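Local coordinates for adenosine deaminase (Burkholderia ambifaria, PDB 4GXW), which is a zinc-dependent amidohydrolase of the adenosine and AMP deaminase family that probably deaminates adenine-type purines, at residues F323-L328 against M359-L364; A169-M174 against A183-D188; F262-T267 against R287-L292. All coordinates share one frame; numbering follows the deposited sequence.

Contact 1. Residues F323-L328 against M359-L364; sequences FTIADL and MLADTL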
# COMPACT_ATOMS: atom_id res chain seq x y z
N PHE A 323 -6.02 -18.25 4.62
CA PHE A 323 -7.29 -17.68 4.20
C PHE A 323 -7.85 -18.44 3.01
O PHE A 323 -7.12 -18.78 2.07
CB PHE A 323 -7.14 -16.19 3.91
CG PHE A 323 -6.81 -15.39 5.14
CD1 PHE A 323 -7.68 -15.39 6.22
CD2 PHE A 323 -5.62 -14.69 5.23
CE1 PHE A 323 -7.38 -14.66 7.37
CE2 PHE A 323 -5.31 -13.96 6.37
CZ PHE A 323 -6.20 -13.95 7.44
N THR A 324 -9.15 -18.72 3.06
CA THR A 324 -9.80 -19.48 2.00
C THR A 324 -10.22 -18.60 0.83
O THR A 324 -10.16 -17.37 0.91
CB THR A 324 -11.07 -20.14 2.53
OG1 THR A 324 -11.99 -19.11 2.91
CG2 THR A 324 -10.76 -21.04 3.73
N ILE A 325 -10.66 -19.25 -0.24
CA ILE A 325 -11.21 -18.53 -1.38
C ILE A 325 -12.35 -17.60 -0.94
O ILE A 325 -12.39 -16.43 -1.34
CB ILE A 325 -11.71 -19.50 -2.46
CG1 ILE A 325 -10.54 -20.34 -3.00
CG2 ILE A 325 -12.37 -18.73 -3.58
CD1 ILE A 325 -9.52 -19.53 -3.77
N ALA A 326 -13.23 -18.10 -0.08
CA ALA A 326 -14.31 -17.29 0.46
C ALA A 326 -13.80 -16.08 1.24
O ALA A 326 -14.34 -14.98 1.11
CB ALA A 326 -15.21 -18.14 1.34
N ASP A 327 -12.75 -16.27 2.04
CA ASP A 327 -12.12 -15.15 2.73
C ASP A 327 -11.61 -14.10 1.75
O ASP A 327 -11.77 -12.89 1.97
CB ASP A 327 -10.94 -15.62 3.60
CG ASP A 327 -11.37 -16.42 4.80
OD1 ASP A 327 -12.45 -16.15 5.37
OD2 ASP A 327 -10.60 -17.33 5.20
N LEU A 328 -10.97 -14.55 0.67
CA LEU A 328 -10.47 -13.63 -0.35
C LEU A 328 -11.60 -12.82 -1.01
O LEU A 328 -11.42 -11.64 -1.29
CB LEU A 328 -9.62 -14.37 -1.40
CG LEU A 328 -8.11 -14.41 -1.14
CD1 LEU A 328 -7.78 -14.94 0.25
CD2 LEU A 328 -7.40 -15.23 -2.22
N MET A 359 -17.23 -16.53 -10.88
CA MET A 359 -16.84 -17.27 -12.07
C MET A 359 -15.37 -17.71 -12.02
O MET A 359 -15.06 -18.84 -12.39
CB MET A 359 -17.09 -16.46 -13.34
CG MET A 359 -18.55 -16.49 -13.79
SD MET A 359 -18.81 -15.80 -15.42
CE MET A 359 -17.95 -16.99 -16.45
N LEU A 360 -14.49 -16.84 -11.55
CA LEU A 360 -13.08 -17.20 -11.44
C LEU A 360 -12.87 -18.36 -10.47
O LEU A 360 -12.05 -19.24 -10.72
CB LEU A 360 -12.24 -15.98 -11.03
CG LEU A 360 -12.18 -14.86 -12.07
CD1 LEU A 360 -11.41 -13.66 -11.53
CD2 LEU A 360 -11.57 -15.36 -13.39
N ALA A 361 -13.63 -18.37 -9.38
CA ALA A 361 -13.58 -19.47 -8.42
C ALA A 361 -14.02 -20.80 -9.04
O ALA A 361 -13.39 -21.84 -8.82
CB ALA A 361 -14.39 -19.15 -7.18
N ASP A 362 -15.11 -20.78 -9.81
CA ASP A 362 -15.54 -21.99 -10.51
C ASP A 362 -14.51 -22.45 -11.55
O ASP A 362 -14.30 -23.65 -11.74
CB ASP A 362 -16.90 -21.79 -11.18
CG ASP A 362 -18.07 -22.03 -10.24
OD1 ASP A 362 -17.85 -22.43 -9.08
OD2 ASP A 362 -19.23 -21.85 -10.68
N THR A 363 -13.86 -21.50 -12.20
CA THR A 363 -12.86 -21.83 -13.21
C THR A 363 -11.59 -22.41 -12.58
O THR A 363 -10.94 -23.28 -13.16
CB THR A 363 -12.57 -20.63 -14.13
OG1 THR A 363 -13.77 -20.31 -14.85
CG2 THR A 363 -11.45 -20.92 -15.12
N LEU A 364 -11.27 -21.95 -11.37
CA LEU A 364 -10.18 -22.55 -10.61
C LEU A 364 -10.46 -24.04 -10.39
O LEU A 364 -9.57 -24.87 -10.59
CB LEU A 364 -9.96 -21.81 -9.29
CG LEU A 364 -8.99 -22.43 -8.28
CD1 LEU A 364 -7.61 -22.61 -8.88
CD2 LEU A 364 -8.91 -21.58 -7.01
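The helix that carries I325 to A361 and L364 starts with a reciprocal pair of bonds: the backbone N of T324 donates to D327 OD2 at 2.9 Å, with an N-H...O angle of 166°. This donor meets OD2 on its anti side, 30° out of the carboxylate plane, while the edge of the F323 ring also comes up to OD2, in the plane of the ring. In return, D327 N donates to T324 OG1 at 3.1 Å. The two bonds make a capping box with T324 at the N-cap, and they bind the first turn to the residue before it.

Across the contact everything is apolar. I325 is the sole residue of 323-328 that touches 359-364, and it uses both of its branches. With chi1 at -62°, CG2 stands anti to the backbone N and meets A361 CB at 4.1 Å, while CG1 carries CD1 to L364 CD2 at 3.9 Å. The I325 and L364 chains cross obliquely. The CA atoms of I325 and A361 are 7.5 Å apart, a spacing filled by I325 CG2 and A361 CB meeting from the two sides, and the buried surface totals just 98 Å².

Here the start of helix 325-338 leans on the long C-terminal helix 343-371. F25 of helix 20-28 touches both I325 and L360, and F318 of helix 310-319 also packs against I325.

Contact 2. Residues A169-M174 against A183-D188; sequences AIVDWM and AGIGID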
# COMPACT_ATOMS: atom_id res chain seq x y z
N ALA A 169 1.99 22.11 6.28
CA ALA A 169 2.38 22.65 4.97
C ALA A 169 1.81 21.82 3.81
O ALA A 169 1.41 22.36 2.78
CB ALA A 169 3.91 22.76 4.87
N ILE A 170 1.75 20.50 3.98
CA ILE A 170 1.18 19.64 2.95
C ILE A 170 -0.28 19.96 2.67
O ILE A 170 -0.70 20.06 1.51
CB ILE A 170 1.30 18.15 3.34
CG1 ILE A 170 2.76 17.73 3.33
CG2 ILE A 170 0.46 17.27 2.41
CD1 ILE A 170 2.98 16.35 3.89
N VAL A 171 -1.06 20.11 3.74
CA VAL A 171 -2.47 20.42 3.57
C VAL A 171 -2.64 21.79 2.90
O VAL A 171 -3.49 21.96 2.03
CB VAL A 171 -3.26 20.33 4.89
CG1 VAL A 171 -4.74 20.58 4.64
CG2 VAL A 171 -3.08 18.95 5.52
N ASP A 172 -1.80 22.76 3.29
CA ASP A 172 -1.78 24.07 2.64
C ASP A 172 -1.53 23.92 1.13
O ASP A 172 -2.22 24.51 0.30
CB ASP A 172 -0.71 24.99 3.26
CG ASP A 172 -1.05 25.44 4.67
OD1 ASP A 172 -2.24 25.43 5.05
OD2 ASP A 172 -0.11 25.85 5.40
N TRP A 173 -0.52 23.13 0.77
CA TRP A 173 -0.23 22.88 -0.64
C TRP A 173 -1.41 22.26 -1.37
O TRP A 173 -1.73 22.66 -2.49
CB TRP A 173 0.99 21.96 -0.78
CG TRP A 173 2.30 22.64 -0.55
CD1 TRP A 173 2.63 23.92 -0.89
CD2 TRP A 173 3.46 22.07 0.06
NE1 TRP A 173 3.93 24.18 -0.52
CE2 TRP A 173 4.46 23.06 0.06
CE3 TRP A 173 3.76 20.81 0.59
CZ2 TRP A 173 5.73 22.83 0.59
CZ3 TRP A 173 5.02 20.59 1.11
CH2 TRP A 173 5.99 21.60 1.12
N MET A 174 -2.06 21.29 -0.73
CA MET A 174 -3.19 20.59 -1.34
C MET A 174 -4.35 21.53 -1.60
O MET A 174 -4.97 21.48 -2.67
CB MET A 174 -3.63 19.41 -0.47
CG MET A 174 -2.61 18.27 -0.44
SD MET A 174 -2.96 17.04 0.82
CE MET A 174 -4.53 16.37 0.25
N ALA A 183 -7.05 12.98 -3.18
CA ALA A 183 -8.23 12.63 -2.40
C ALA A 183 -8.10 12.79 -0.89
O ALA A 183 -9.10 12.91 -0.19
CB ALA A 183 -8.65 11.21 -2.72
N GLY A 184 -6.88 12.77 -0.36
CA GLY A 184 -6.71 12.83 1.07
C GLY A 184 -5.27 12.69 1.48
O GLY A 184 -4.39 12.68 0.61
N ILE A 185 -5.04 12.59 2.79
CA ILE A 185 -3.69 12.48 3.32
C ILE A 185 -3.47 11.18 4.08
O ILE A 185 -4.41 10.55 4.56
CB ILE A 185 -3.30 13.66 4.25
CG1 ILE A 185 -4.18 13.69 5.50
CG2 ILE A 185 -3.33 14.98 3.50
CD1 ILE A 185 -3.58 14.51 6.63
N GLY A 186 -2.20 10.82 4.20
CA GLY A 186 -1.76 9.73 5.04
C GLY A 186 -0.58 10.16 5.90
O GLY A 186 -0.19 11.34 5.89
N ILE A 187 -0.01 9.23 6.66
CA ILE A 187 1.21 9.49 7.44
C ILE A 187 2.04 8.22 7.47
O ILE A 187 1.52 7.12 7.70
CB ILE A 187 0.90 10.00 8.88
CG1 ILE A 187 2.19 10.40 9.59
CG2 ILE A 187 0.14 8.96 9.71
CD1 ILE A 187 1.95 11.22 10.85
N ASP A 188 3.34 8.35 7.20
CA ASP A 188 4.23 7.20 7.16
C ASP A 188 5.66 7.57 7.56
O ASP A 188 5.87 8.62 8.18
CB ASP A 188 4.15 6.49 5.79
CG ASP A 188 4.40 7.42 4.62
OD1 ASP A 188 5.37 8.21 4.66
OD2 ASP A 188 3.63 7.37 3.63
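Strand 151-159, helix 164-176 and strand 184-188 form a beta-alpha-beta unit of the TIM barrel, and this contact presses the helix onto the second strand. Over these short segments the two axes approach to 10.1 Å and run nearly antiparallel, at 160°, as expected when a right-handed crossover returns to a parallel strand.

I185 directs its side chain toward the helix, and within these segments its closest partner is M174. The sulfur M174 SD lies 3.4 Å from I185 CG2, a tight fit. A bend at chi3 (64°) then turns the methyl back toward the strand, putting M174 CE 3.7 Å from the same I185 CG2 and 3.7 Å from the carbonyl oxygen G184 O. The two side chains meet at a slant. One turn earlier, V171 CG2 adds a looser contact with I185 CG2 at 4.5 Å, so a single methyl of the strand collects most of the contact.

P156 and F211 also touch M174, while Y203 and A206 of helix 200-208 close on I185. All four touching residues are buried and no hydrogen bond crosses, so between these segments the contact rests on van der Waals packing, with the thioether methyl also lying against a backbone carbonyl oxygen.

Contact 3. Residues F262-T267 against R287-L292; sequences FTVVPT and RKMPGL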
# COMPACT_ATOMS: atom_id res chain seq x y z
N PHE A 262 -8.76 -2.00 7.35
CA PHE A 262 -7.33 -2.02 7.65
C PHE A 262 -6.59 -2.51 6.41
O PHE A 262 -6.84 -3.62 5.93
CB PHE A 262 -7.04 -2.98 8.81
CG PHE A 262 -7.59 -2.52 10.13
CD1 PHE A 262 -8.95 -2.64 10.41
CD2 PHE A 262 -6.76 -1.97 11.08
CE1 PHE A 262 -9.47 -2.21 11.63
CE2 PHE A 262 -7.28 -1.53 12.31
CZ PHE A 262 -8.62 -1.65 12.57
N THR A 263 -5.67 -1.70 5.89
CA THR A 263 -4.85 -2.17 4.78
C THR A 263 -3.72 -2.98 5.39
O THR A 263 -3.11 -2.56 6.38
CB THR A 263 -4.34 -1.01 3.89
OG1 THR A 263 -3.37 -0.24 4.60
CG2 THR A 263 -5.49 -0.11 3.45
N VAL A 264 -3.45 -4.15 4.84
CA VAL A 264 -2.43 -5.04 5.40
C VAL A 264 -1.44 -5.45 4.33
O VAL A 264 -1.75 -5.42 3.13
CB VAL A 264 -3.05 -6.28 6.11
CG1 VAL A 264 -3.98 -5.85 7.26
CG2 VAL A 264 -3.77 -7.17 5.09
N VAL A 265 -0.24 -5.81 4.76
CA VAL A 265 0.87 -6.05 3.86
C VAL A 265 1.54 -7.36 4.28
O VAL A 265 2.28 -7.39 5.27
CB VAL A 265 1.88 -4.88 3.92
CG1 VAL A 265 3.06 -5.13 2.99
CG2 VAL A 265 1.19 -3.55 3.58
N PRO A 266 1.27 -8.45 3.56
CA PRO A 266 1.88 -9.73 3.95
C PRO A 266 3.40 -9.68 3.99
O PRO A 266 4.02 -10.32 4.84
CB PRO A 266 1.34 -10.73 2.91
CG PRO A 266 0.61 -9.92 1.88
CD PRO A 266 0.25 -8.61 2.51
N THR A 267 4.01 -8.89 3.11
CA THR A 267 5.46 -8.76 3.08
C THR A 267 6.02 -7.71 4.05
O THR A 267 7.17 -7.29 3.87
CB THR A 267 5.96 -8.45 1.66
OG1 THR A 267 5.30 -7.27 1.17
CG2 THR A 267 5.66 -9.62 0.73
N ARG A 287 -2.80 -12.52 10.52
CA ARG A 287 -3.50 -13.80 10.41
C ARG A 287 -4.75 -13.85 11.29
O ARG A 287 -5.74 -14.51 10.94
CB ARG A 287 -2.54 -14.95 10.76
CG ARG A 287 -3.06 -16.34 10.47
CD ARG A 287 -2.15 -17.40 11.08
NE ARG A 287 -2.52 -18.74 10.63
CZ ARG A 287 -1.93 -19.36 9.62
NH1 ARG A 287 -2.32 -20.58 9.26
NH2 ARG A 287 -0.93 -18.76 8.98
N LYS A 288 -4.71 -13.14 12.41
CA LYS A 288 -5.78 -13.18 13.41
C LYS A 288 -6.82 -12.08 13.21
O LYS A 288 -7.87 -12.11 13.85
CB LYS A 288 -5.21 -13.00 14.82
CG LYS A 288 -4.10 -13.95 15.23
CD LYS A 288 -3.45 -13.46 16.52
CE LYS A 288 -2.46 -14.45 17.10
NZ LYS A 288 -1.13 -14.39 16.43
N MET A 289 -6.54 -11.10 12.37
CA MET A 289 -7.41 -9.92 12.30
C MET A 289 -8.87 -10.20 11.85
O MET A 289 -9.81 -9.73 12.49
CB MET A 289 -6.75 -8.77 11.53
CG MET A 289 -5.56 -8.15 12.28
SD MET A 289 -4.55 -7.05 11.29
CE MET A 289 -5.47 -5.52 11.35
N PRO A 290 -9.06 -10.99 10.78
CA PRO A 290 -10.45 -11.25 10.36
C PRO A 290 -11.27 -12.01 11.42
O PRO A 290 -12.46 -11.73 11.59
CB PRO A 290 -10.27 -12.08 9.07
CG PRO A 290 -8.95 -11.62 8.52
CD PRO A 290 -8.09 -11.45 9.76
N GLY A 291 -10.63 -12.94 12.13
CA GLY A 291 -11.31 -13.68 13.19
C GLY A 291 -11.72 -12.80 14.36
O GLY A 291 -12.57 -13.17 15.16
N LEU A 292 -11.10 -11.63 14.46
CA LEU A 292 -11.46 -10.64 15.47
C LEU A 292 -12.52 -9.67 14.94
O LEU A 292 -12.85 -8.67 15.59
CB LEU A 292 -10.21 -9.89 15.94
CG LEU A 292 -9.35 -10.65 16.96
CD1 LEU A 292 -7.96 -10.05 17.06
CD2 LEU A 292 -10.05 -10.63 18.32
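F262 and M289 bring their backbones to 9.2 Å, CA to CA, where the end of strand 261-264 faces a segment whose residues 287-291 have helical backbone angles but lack the regular bonds of a helix. M289 spans this gap with its whole length. Its CG is anti to the carbonyl carbon (chi1 -69°), and a bend at chi3 (82°) turns the terminal methyl toward the phenylalanine. M289 CE stands 3.8 Å from F262 CD2 and 3.9 Å from F262 CB, thus nestling where the ring joins its stem. The two side chains cross at about a right angle. Further back along the thioether, M289 SD reaches V264 CG1 at 4.2 Å, so sulfur and methyl rest on two alternate residues, V264 and F262, on the outward face of the strand.

This strand belongs to the barrel and runs parallel to strand 295-298, with backbone hydrogen bonds between F262 and K295 and between V264 and H297. I296 of that neighbour touches both V264 and M289, closing the apolar cluster from the side of the next strand.

T263, between the two touching residues, points its CB away from the loop. There T263 OG1 is hydrogen-bonded to D240 OD1 and to ND1 of H35, a zinc ligand, consistent with a second-shell role.

In the fold
The three contacts follow one another along the chain as contact 2, contact 3 and contact 1. Contacts 2 and 3 both pack the outside of barrel strands, their centres 26 Å apart and their nearest atoms about 9 Å apart. Neither reaches the metal: the side chain of V264 is about 10 Å from the zinc ion, and that of I185 about 14 Å. Contact 1 is peripheral, about 23 Å from the centre of the chain to its own centre and across that centre from contact 2. It nevertheless touches contact 3, since F323 CZ lies 3.6 Å from R287 O and F323 CE1 3.6 Å from P290 CG.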